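Local coordinates for protein amidohydrolase (Staphylococcus aureus, PDB 3NUR) that probably acts as a metal-dependent amidohydrolase with a TIM-barrel fold, likely hydrolysing a carbon-nitrogen bond other than a peptide bond, at residues Lys23-Glu28 and Val87-Leu92; Tyr287-Gly292 and Leu312-Tyr317; Glu28-Ile33 and Tyr317-Pro322. One frame throughout, in Å; residues are numbered along the deposited sequence. Where two conformers were deposited one is given.

Contact 1 of 3, residues Lys23-Glu28 and Val87-Leu92. With CA (calcium ion), chain B.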
loop_
_atom_site.group_PDB
_atom_site.type_symbol
_atom_site.label_atom_id
_atom_site.label_comp_id
_atom_site.label_asym_id
_atom_site.label_seq_id
_atom_site.Cartn_x
_atom_site.Cartn_y
_atom_site.Cartn_z
ATOM N N LYS A 23 -2.595 3.920 21.358
ATOM C CA LYS A 23 -2.372 4.665 20.120
ATOM C C LYS A 23 -1.884 3.801 18.968
ATOM O O LYS A 23 -1.250 2.767 19.185
ATOM C CB LYS A 23 -1.459 5.881 20.328
ATOM C CG LYS A 23 -1.975 6.897 21.341
ATOM C CD LYS A 23 -3.128 7.755 20.811
ATOM C CE LYS A 23 -3.747 8.574 21.914
ATOM N NZ LYS A 23 -2.771 9.512 22.530
ATOM N N SER A 24 -2.215 4.218 17.740
ATOM C CA SER A 24 -1.869 3.442 16.564
ATOM C C SER A 24 -1.036 4.188 15.561
ATOM O O SER A 24 -0.988 5.427 15.571
ATOM C CB SER A 24 -3.139 2.932 15.881
ATOM O OG SER A 24 -3.911 4.001 15.350
ATOM N N ILE A 25 -0.387 3.418 14.686
ATOM C CA ILE A 25 0.327 3.901 13.497
ATOM C C ILE A 25 -0.565 3.368 12.348
ATOM O O ILE A 25 -0.824 2.160 12.293
ATOM C CB ILE A 25 1.783 3.382 13.377
ATOM C CG1 ILE A 25 2.660 3.810 14.582
ATOM C CG2 ILE A 25 2.421 3.870 12.050
ATOM C CD1 ILE A 25 4.033 3.012 14.689
ATOM N N THR A 26 -1.051 4.249 11.460
ATOM C CA THR A 26 -1.927 3.831 10.349
ATOM C C THR A 26 -1.146 3.936 9.018
ATOM O O THR A 26 -0.449 4.939 8.772
ATOM C CB THR A 26 -3.295 4.513 10.396
ATOM O OG1 THR A 26 -3.105 5.917 10.441
ATOM C CG2 THR A 26 -4.170 4.062 11.595
ATOM N N PHE A 27 -1.245 2.894 8.180
ATOM C CA PHE A 27 -0.388 2.749 7.003
ATOM C C PHE A 27 -0.910 3.109 5.611
ATOM O O PHE A 27 -0.112 3.161 4.663
ATOM C CB PHE A 27 0.235 1.352 7.011
ATOM C CG PHE A 27 1.413 1.219 7.942
ATOM C CD1 PHE A 27 2.715 1.306 7.456
ATOM C CD2 PHE A 27 1.222 0.986 9.304
ATOM C CE1 PHE A 27 3.812 1.189 8.317
ATOM C CE2 PHE A 27 2.320 0.836 10.162
ATOM C CZ PHE A 27 3.604 0.936 9.661
ATOM N N GLU A 28 -2.230 3.300 5.458
ATOM C CA GLU A 28 -2.774 3.610 4.130
ATOM C C GLU A 28 -3.611 4.851 4.265
ATOM O O GLU A 28 -4.822 4.769 4.377
ATOM C CB GLU A 28 -3.580 2.411 3.570
ATOM C CG GLU A 28 -3.803 2.509 2.064
ATOM C CD GLU A 28 -4.794 1.485 1.544
ATOM O OE1 GLU A 28 -5.828 1.902 0.976
ATOM O OE2 GLU A 28 -4.565 0.268 1.747
ATOM N N VAL A 87 -5.224 7.634 16.805
ATOM C CA VAL A 87 -4.142 7.444 15.841
ATOM C C VAL A 87 -3.042 8.441 16.191
ATOM O O VAL A 87 -3.257 9.650 16.067
ATOM C CB VAL A 87 -4.621 7.650 14.382
ATOM C CG1 VAL A 87 -3.456 7.475 13.407
ATOM C CG2 VAL A 87 -5.777 6.693 14.032
ATOM N N GLN A 88 -1.843 7.938 16.519
ATOM C CA GLN A 88 -0.682 8.775 16.830
ATOM C C GLN A 88 -0.033 9.196 15.519
ATOM O O GLN A 88 0.340 10.355 15.372
ATOM C CB GLN A 88 0.330 7.993 17.691
ATOM C CG GLN A 88 1.612 8.768 18.076
ATOM C CD GLN A 88 1.341 9.999 18.911
ATOM O OE1 GLN A 88 1.874 11.082 18.646
ATOM N NE2 GLN A 88 0.482 9.874 19.914
ATOM N N ILE A 89 0.149 8.237 14.576
ATOM C CA ILE A 89 0.814 8.536 13.311
ATOM C C ILE A 89 0.035 8.067 12.104
ATOM O O ILE A 89 -0.436 6.920 12.073
ATOM C CB ILE A 89 2.240 7.889 13.301
ATOM C CG1 ILE A 89 3.152 8.456 14.415
ATOM C CG2 ILE A 89 2.910 7.928 11.912
ATOM C CD1 ILE A 89 4.417 7.686 14.619
ATOM N N GLN A 90 -0.012 8.928 11.061
ATOM C CA GLN A 90 -0.489 8.518 9.763
ATOM C C GLN A 90 0.766 8.449 8.882
ATOM O O GLN A 90 1.581 9.386 8.884
ATOM C CB GLN A 90 -1.491 9.509 9.143
ATOM C CG GLN A 90 -2.907 9.302 9.627
ATOM C CD GLN A 90 -3.925 10.104 8.831
ATOM O OE1 GLN A 90 -5.150 9.920 8.960
ATOM N NE2 GLN A 90 -3.458 10.966 7.945
ATOM N N VAL A 91 0.904 7.358 8.139
ATOM C CA VAL A 91 1.973 7.183 7.139
ATOM C C VAL A 91 1.298 7.689 5.858
ATOM O O VAL A 91 0.289 7.116 5.409
ATOM C CB VAL A 91 2.498 5.726 7.019
ATOM C CG1 VAL A 91 3.625 5.655 6.004
ATOM C CG2 VAL A 91 2.970 5.180 8.369
ATOM N N LEU A 92 1.773 8.834 5.336
ATOM C CA LEU A 92 1.095 9.509 4.234
ATOM C C LEU A 92 1.598 9.125 2.833
ATOM O O LEU A 92 2.808 9.055 2.603
ATOM C CB LEU A 92 1.165 11.049 4.428
ATOM C CG LEU A 92 0.427 11.654 5.639
ATOM C CD1 LEU A 92 0.645 13.176 5.717
ATOM C CD2 LEU A 92 -1.048 11.388 5.565
HETATM CA CA CA B . -6.344 3.560 -0.291
HETATM O O HOH W 1 -0.069 5.619 3.227
HETATM O O HOH W 2 -7.964 2.186 -0.785
HETATM O O HOH W 3 -7.293 4.767 -1.946
#

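Contact 2 of 3, residues Tyr287-Gly292 and Leu312-Tyr317. With CA (calcium ion), chain B.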
loop_
_atom_site.group_PDB
_atom_site.type_symbol
_atom_site.label_atom_id
_atom_site.label_comp_id
_atom_site.label_asym_id
_atom_site.label_seq_id
_atom_site.Cartn_x
_atom_site.Cartn_y
_atom_site.Cartn_z
ATOM N N TYR A 287 3.374 -7.675 4.575
ATOM C CA TYR A 287 2.575 -7.228 5.717
ATOM C C TYR A 287 1.187 -6.982 5.133
ATOM O O TYR A 287 1.061 -6.600 3.969
ATOM C CB TYR A 287 3.089 -5.909 6.321
ATOM C CG TYR A 287 4.323 -6.110 7.163
ATOM C CD1 TYR A 287 4.228 -6.308 8.541
ATOM C CD2 TYR A 287 5.588 -6.108 6.587
ATOM C CE1 TYR A 287 5.368 -6.475 9.323
ATOM C CE2 TYR A 287 6.735 -6.265 7.361
ATOM C CZ TYR A 287 6.619 -6.460 8.729
ATOM O OH TYR A 287 7.752 -6.603 9.491
ATOM N N ILE A 288 0.161 -7.201 5.923
ATOM C CA ILE A 288 -1.206 -7.008 5.427
ATOM C C ILE A 288 -1.912 -5.939 6.283
ATOM O O ILE A 288 -1.778 -5.955 7.508
ATOM C CB ILE A 288 -1.955 -8.372 5.443
ATOM C CG1 ILE A 288 -1.433 -9.321 4.328
ATOM C CG2 ILE A 288 -3.487 -8.184 5.364
ATOM C CD1 ILE A 288 -1.910 -10.770 4.421
ATOM N N THR A 289 -2.739 -5.089 5.646
ATOM C CA THR A 289 -3.530 -4.095 6.375
ATOM C C THR A 289 -5.026 -4.239 6.036
ATOM O O THR A 289 -5.354 -4.827 5.002
ATOM C CB THR A 289 -3.064 -2.615 6.123
ATOM O OG1 THR A 289 -3.819 -2.000 5.056
ATOM C CG2 THR A 289 -1.557 -2.435 5.954
ATOM N N PRO A 290 -5.926 -3.659 6.871
ATOM C CA PRO A 290 -7.365 -3.751 6.588
ATOM C C PRO A 290 -7.863 -2.677 5.623
ATOM O O PRO A 290 -8.994 -2.779 5.156
ATOM C CB PRO A 290 -8.013 -3.492 7.958
ATOM C CG PRO A 290 -6.901 -3.286 8.935
ATOM C CD PRO A 290 -5.678 -2.995 8.170
ATOM N N SER A 291 -7.076 -1.590 5.398
ATOM C CA SER A 291 -7.521 -0.414 4.611
ATOM C C SER A 291 -8.911 0.092 5.052
ATOM O O SER A 291 -9.779 0.331 4.207
ATOM C CB SER A 291 -7.541 -0.730 3.116
ATOM O OG SER A 291 -6.349 -1.352 2.689
ATOM N N GLY A 292 -9.135 0.183 6.362
ATOM C CA GLY A 292 -10.398 0.669 6.914
ATOM C C GLY A 292 -11.596 -0.255 6.764
ATOM O O GLY A 292 -12.727 0.159 7.049
ATOM N N LEU A 312 -0.584 -4.953 9.964
ATOM C CA LEU A 312 -0.431 -3.525 10.256
ATOM C C LEU A 312 -1.801 -2.872 10.227
ATOM O O LEU A 312 -2.708 -3.425 9.627
ATOM C CB LEU A 312 0.496 -2.840 9.225
ATOM C CG LEU A 312 1.912 -3.380 9.102
ATOM C CD1 LEU A 312 2.645 -2.714 7.925
ATOM C CD2 LEU A 312 2.691 -3.213 10.404
ATOM N N TYR A 313 -1.973 -1.732 10.907
ATOM C CA TYR A 313 -3.262 -1.050 10.950
ATOM C C TYR A 313 -3.343 0.035 9.876
ATOM O O TYR A 313 -2.313 0.536 9.431
ATOM C CB TYR A 313 -3.519 -0.509 12.368
ATOM C CG TYR A 313 -4.969 -0.490 12.802
ATOM C CD1 TYR A 313 -5.861 -1.473 12.377
ATOM C CD2 TYR A 313 -5.441 0.486 13.680
ATOM C CE1 TYR A 313 -7.188 -1.489 12.816
ATOM C CE2 TYR A 313 -6.766 0.481 14.126
ATOM C CZ TYR A 313 -7.636 -0.502 13.684
ATOM O OH TYR A 313 -8.946 -0.494 14.108
ATOM N N ALA A 314 -4.550 0.330 9.400
ATOM C CA ALA A 314 -4.769 1.317 8.320
ATOM C C ALA A 314 -6.246 1.647 8.240
ATOM O O ALA A 314 -7.077 0.763 8.454
ATOM C CB ALA A 314 -4.297 0.756 6.980
ATOM N N ALA A 315 -6.573 2.902 7.891
ATOM C CA ALA A 315 -7.955 3.378 7.809
ATOM C C ALA A 315 -8.428 3.720 6.399
ATOM O O ALA A 315 -9.631 3.863 6.201
ATOM C CB ALA A 315 -8.107 4.636 8.671
ATOM N N ASP A 316 -7.497 3.952 5.454
ATOM C CA ASP A 316 -7.815 4.449 4.091
ATOM C C ASP A 316 -8.378 5.887 4.191
ATOM O O ASP A 316 -9.175 6.335 3.351
ATOM C CB ASP A 316 -8.748 3.497 3.297
ATOM C CG ASP A 316 -8.598 3.632 1.797
ATOM O OD1 ASP A 316 -7.551 4.181 1.348
ATOM O OD2 ASP A 316 -9.566 3.274 1.057
ATOM N N TYR A 317 -7.937 6.628 5.231
ATOM C CA TYR A 317 -8.383 8.004 5.398
ATOM C C TYR A 317 -7.922 8.849 4.191
ATOM O O TYR A 317 -6.783 8.685 3.760
ATOM C CB TYR A 317 -7.822 8.598 6.711
ATOM C CG TYR A 317 -8.234 10.033 6.915
ATOM C CD1 TYR A 317 -9.432 10.349 7.552
ATOM C CD2 TYR A 317 -7.485 11.081 6.372
ATOM C CE1 TYR A 317 -9.866 11.668 7.663
ATOM C CE2 TYR A 317 -7.903 12.406 6.493
ATOM C CZ TYR A 317 -9.088 12.694 7.152
ATOM O OH TYR A 317 -9.512 13.996 7.300
HETATM CA CA CA B . -6.344 3.560 -0.291
HETATM O O HOH W 4 -10.422 0.738 1.385
HETATM O O HOH W 2 -7.964 2.186 -0.785
HETATM O O HOH W 3 -7.293 4.767 -1.946
#

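Contact 3 of 3, residues Glu28-Ile33 and Tyr317-Pro322. With CA (calcium ion), chain B.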
loop_
_atom_site.group_PDB
_atom_site.type_symbol
_atom_site.label_atom_id
_atom_site.label_comp_id
_atom_site.label_asym_id
_atom_site.label_seq_id
_atom_site.Cartn_x
_atom_site.Cartn_y
_atom_site.Cartn_z
ATOM N N GLU A 28 -2.230 3.300 5.458
ATOM C CA GLU A 28 -2.774 3.610 4.130
ATOM C C GLU A 28 -3.611 4.851 4.265
ATOM O O GLU A 28 -4.822 4.769 4.377
ATOM C CB GLU A 28 -3.580 2.411 3.570
ATOM C CG GLU A 28 -3.803 2.509 2.064
ATOM C CD GLU A 28 -4.794 1.485 1.544
ATOM O OE1 GLU A 28 -5.828 1.902 0.976
ATOM O OE2 GLU A 28 -4.565 0.268 1.747
ATOM N N GLU A 29 -2.946 6.000 4.390
ATOM C CA GLU A 29 -3.608 7.280 4.660
ATOM C C GLU A 29 -3.161 8.218 3.558
ATOM O O GLU A 29 -1.951 8.330 3.303
ATOM C CB GLU A 29 -3.181 7.752 6.068
ATOM C CG GLU A 29 -3.192 6.609 7.107
ATOM C CD GLU A 29 -4.446 5.740 7.193
ATOM O OE1 GLU A 29 -5.567 6.297 7.174
ATOM O OE2 GLU A 29 -4.310 4.496 7.280
ATOM N N HIS A 30 -4.137 8.838 2.872
ATOM C CA HIS A 30 -3.859 9.579 1.654
ATOM C C HIS A 30 -3.941 11.075 1.692
ATOM O O HIS A 30 -4.717 11.657 2.447
ATOM C CB HIS A 30 -4.763 9.051 0.526
ATOM C CG HIS A 30 -4.649 7.566 0.316
ATOM N ND1 HIS A 30 -3.491 6.994 -0.201
ATOM C CD2 HIS A 30 -5.565 6.586 0.525
ATOM C CE1 HIS A 30 -3.728 5.691 -0.273
ATOM N NE2 HIS A 30 -4.959 5.394 0.158
ATOM N N TYR A 31 -3.194 11.685 0.776
ATOM C CA TYR A 31 -3.239 13.119 0.556
ATOM C C TYR A 31 -3.174 13.384 -0.946
ATOM O O TYR A 31 -2.673 12.553 -1.690
ATOM C CB TYR A 31 -2.066 13.841 1.281
ATOM C CG TYR A 31 -0.740 13.706 0.571
ATOM C CD1 TYR A 31 0.029 12.556 0.712
ATOM C CD2 TYR A 31 -0.305 14.678 -0.334
ATOM C CE1 TYR A 31 1.220 12.399 0.020
ATOM C CE2 TYR A 31 0.881 14.523 -1.045
ATOM C CZ TYR A 31 1.635 13.373 -0.870
ATOM O OH TYR A 31 2.801 13.185 -1.556
ATOM N N VAL A 32 -3.629 14.571 -1.379
ATOM C CA VAL A 32 -3.438 15.028 -2.759
ATOM C C VAL A 32 -3.050 16.493 -2.641
ATOM O O VAL A 32 -3.264 17.102 -1.578
ATOM C CB VAL A 32 -4.638 14.806 -3.727
ATOM C CG1 VAL A 32 -5.050 13.334 -3.797
ATOM C CG2 VAL A 32 -5.837 15.701 -3.381
ATOM N N ILE A 33 -2.466 17.039 -3.725
ATOM C CA ILE A 33 -2.098 18.451 -3.797
ATOM C C ILE A 33 -2.913 19.063 -4.939
ATOM O O ILE A 33 -2.816 18.615 -6.085
ATOM C CB ILE A 33 -0.569 18.665 -3.928
ATOM C CG1 ILE A 33 0.144 18.198 -2.645
ATOM C CG2 ILE A 33 -0.242 20.149 -4.222
ATOM C CD1 ILE A 33 1.498 17.678 -2.864
ATOM N N TYR A 317 -7.937 6.628 5.231
ATOM C CA TYR A 317 -8.383 8.004 5.398
ATOM C C TYR A 317 -7.922 8.849 4.191
ATOM O O TYR A 317 -6.783 8.685 3.760
ATOM C CB TYR A 317 -7.822 8.598 6.711
ATOM C CG TYR A 317 -8.234 10.033 6.915
ATOM C CD1 TYR A 317 -9.432 10.349 7.552
ATOM C CD2 TYR A 317 -7.485 11.081 6.372
ATOM C CE1 TYR A 317 -9.866 11.668 7.663
ATOM C CE2 TYR A 317 -7.903 12.406 6.493
ATOM C CZ TYR A 317 -9.088 12.694 7.152
ATOM O OH TYR A 317 -9.512 13.996 7.300
ATOM N N PRO A 318 -8.755 9.758 3.632
ATOM C CA PRO A 318 -10.134 10.122 4.025
ATOM C C PRO A 318 -11.213 9.444 3.166
ATOM O O PRO A 318 -12.388 9.788 3.295
ATOM C CB PRO A 318 -10.135 11.628 3.781
ATOM C CG PRO A 318 -9.340 11.750 2.493
ATOM C CD PRO A 318 -8.267 10.664 2.565
ATOM N N TYR A 319 -10.820 8.504 2.275
ATOM C CA TYR A 319 -11.759 7.809 1.383
ATOM C C TYR A 319 -12.711 6.925 2.174
ATOM O O TYR A 319 -13.878 6.771 1.801
ATOM C CB TYR A 319 -11.023 7.090 0.235
ATOM C CG TYR A 319 -10.073 8.012 -0.496
ATOM C CD1 TYR A 319 -10.504 9.235 -1.006
ATOM C CD2 TYR A 319 -8.741 7.661 -0.687
ATOM C CE1 TYR A 319 -9.622 10.100 -1.662
ATOM C CE2 TYR A 319 -7.858 8.508 -1.358
ATOM C CZ TYR A 319 -8.303 9.722 -1.850
ATOM O OH TYR A 319 -7.417 10.576 -2.486
ATOM N N ILE A 320 -12.220 6.417 3.315
ATOM C CA ILE A 320 -13.014 5.781 4.369
ATOM C C ILE A 320 -12.659 6.567 5.647
ATOM O O ILE A 320 -11.479 6.835 5.871
ATOM C CB ILE A 320 -12.764 4.248 4.571
ATOM C CG1 ILE A 320 -12.858 3.471 3.229
ATOM C CG2 ILE A 320 -13.775 3.681 5.603
ATOM C CD1 ILE A 320 -12.669 1.962 3.328
ATOM N N GLU A 321 -13.663 6.921 6.481
ATOM C CA GLU A 321 -13.429 7.551 7.789
ATOM C C GLU A 321 -14.079 6.593 8.808
ATOM O O GLU A 321 -15.218 6.823 9.232
ATOM C CB GLU A 321 -13.998 8.991 7.860
ATOM C CG GLU A 321 -13.272 9.938 6.906
ATOM C CD GLU A 321 -13.757 11.379 6.836
ATOM O OE1 GLU A 321 -14.046 11.969 7.902
ATOM O OE2 GLU A 321 -13.778 11.940 5.717
ATOM N N PRO A 322 -13.409 5.450 9.118
ATOM C CA PRO A 322 -14.054 4.440 9.978
ATOM C C PRO A 322 -14.272 4.895 11.409
ATOM O O PRO A 322 -13.318 5.174 12.139
ATOM C CB PRO A 322 -13.154 3.200 9.838
ATOM C CG PRO A 322 -11.857 3.708 9.372
ATOM C CD PRO A 322 -12.065 5.011 8.674
HETATM CA CA CA B . -6.344 3.560 -0.291
HETATM O O HOH W 2 -7.964 2.186 -0.785
HETATM O O HOH W 3 -7.293 4.767 -1.946
#

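Contact 1 of 3, residues Lys23-Glu28 and Val87-Leu92
Two neighbouring parallel strands of the TIM barrel, 24-31 and 87-94, meet here through S24, I25 and T26 opposite V87, I89 and Q90. The axes of segments 24-26 and 89-92 run 15° apart and come within 4.8 Å of each other. The register slips by one residue between S24 and I25, which defines a beta bulge: S24 O takes two amide hydrogens, from Q88 N at 2.8 Å and from I89 N at 3.2 Å, both in the carbonyl plane. Past the bulge the pairing continues with T26 N bound to I89 O and V91 N to T26 O, each at 2.8 Å.

I25 and I89 lie side by side and point the same way. The CG2 branch of I25, set anti to its own backbone N by a chi1 of -60° measured to CG1, also reaches V91 CG2. That same V91 methyl makes a CH-pi contact over one face of the F27 ring, 4.2 Å from its centroid and 17° off the normal. On the other side of the sheet T26 and V87 approach tip to tip, OG1 lying 3.4 Å from V87 CG1, while V87 CG2 packs on S24 OG. Helix 336-351 covers I25 and F27; helix 75-84 covers V87 and Q90.

Beyond the ladder a water lies within hydrogen-bonding distance of F27 O and V91 O. The chemistry thus changes along the strand: backbone bonds hold it as far as T26 O, and E28, pointing away from 87-92, gives OE1 to the calcium ion and OE2 to S291 OG.

Contact 2 of 3, residues Tyr287-Gly292 and Leu312-Tyr317
The end-to-end directions of 287-292 and 312-316 differ by 37°, and two backbone bonds tie them: L312 N to I288 O at 2.9 Å, nearly straight at hydrogen (169°), and G292 N to A314 O at 3.0 Å, where the donor stands above the carbonyl plane. They join the end of barrel strand 286-288 to the loop after helix 296-306, on the metal-site side of the TIM barrel. Between these bonds T289 CA sends a CA-H...O contact to L312 O, and P290 CD lies 3.3 Å from the same oxygen.

Among the side chains, L312 crosses Y287 at a slant. Its CD1 is 3.6 Å from Y287 CB, while L312 CG and CD2 reach CD1 of the Y287 ring; the tyrosine ring is also engaged by R310 in a cation-pi contact. T289 presents two branches, CG2 toward L312 CB and OG1 toward the methyl of A314, and OG1 is also hydrogen-bonded to Y190. P290 and Y313 cross at about a right angle, P290 CG meeting Y313 CD1, and the phenol end of Y313 is held by L325 O.

At the far end the positive phi of G292 favours glycine, and a CB here would run into A315 O; its CA lies 3.4 Å from that oxygen in a further CA-H...O contact. D316 holds CG anti to its backbone N (chi1 -155°), which carries the carboxylate to the calcium ion. OD1 binds the metal at 2.1 Å, whereas D316 OD2 accepts from a water 2.7 Å away that also donates to S291 O.

Contact 3 of 3, residues Glu28-Ile33 and Tyr317-Pro322
H30 binds the calcium ion through NE2 at 2.3 Å and meets Y319 with its CD2, which lies 3.5 Å from Y319 CE2 at the edge of the tyrosine ring. The two rings are oblique, their planes 33° apart. This is the metal centre of the TIM barrel: E28 OE1, two waters, H192 and D316 complete the shell, and E28 and H30 both come from strand 24-31.

In the backbone of the same residue, H30 N donates to Y317 O at 2.8 Å in an almost perfectly straight bond (178°), fixing the backbone that carries the ligand. One residue earlier, E29 bends at chi2 (-50°) and turns its carboxylate back along the chain. OE1 accepts from Y317 N at 3.1 Å, met from above the carboxylate plane, while OE2 is shared by E28 N and A315 N. One second-shell carboxylate therefore joins the strand to the loop bearing D316.

Further out, a cis peptide precedes P318, whose CB covers one face of the Y317 ring; F81 also stacks with that tyrosine. Y319 OH is held by D70 and N96, and V32 CG1 lies 3.9 Å from Y319 OH.

All three contacts are largely buried, though contact 1 runs out to an exposed lysine and contact 3 has partly exposed residues in its loop, whereas every touching residue of contact 2 is buried. Contacts 1 and 3 use strand 24-31 and share E28; contacts 2 and 3 share Y317. Contact 1 is parallel strand pairing with a bulge, contact 2 joins a strand end to a loop by two backbone bonds, and contact 3 has one backbone bond plus one to a carboxylate. The calcium ion unites them: E28 and H30 come from strand 24-31 and D316 from the loop after helix 296-306. Direct bonds also cross between contacts, with F27 N meeting Y313 O at 2.9 Å.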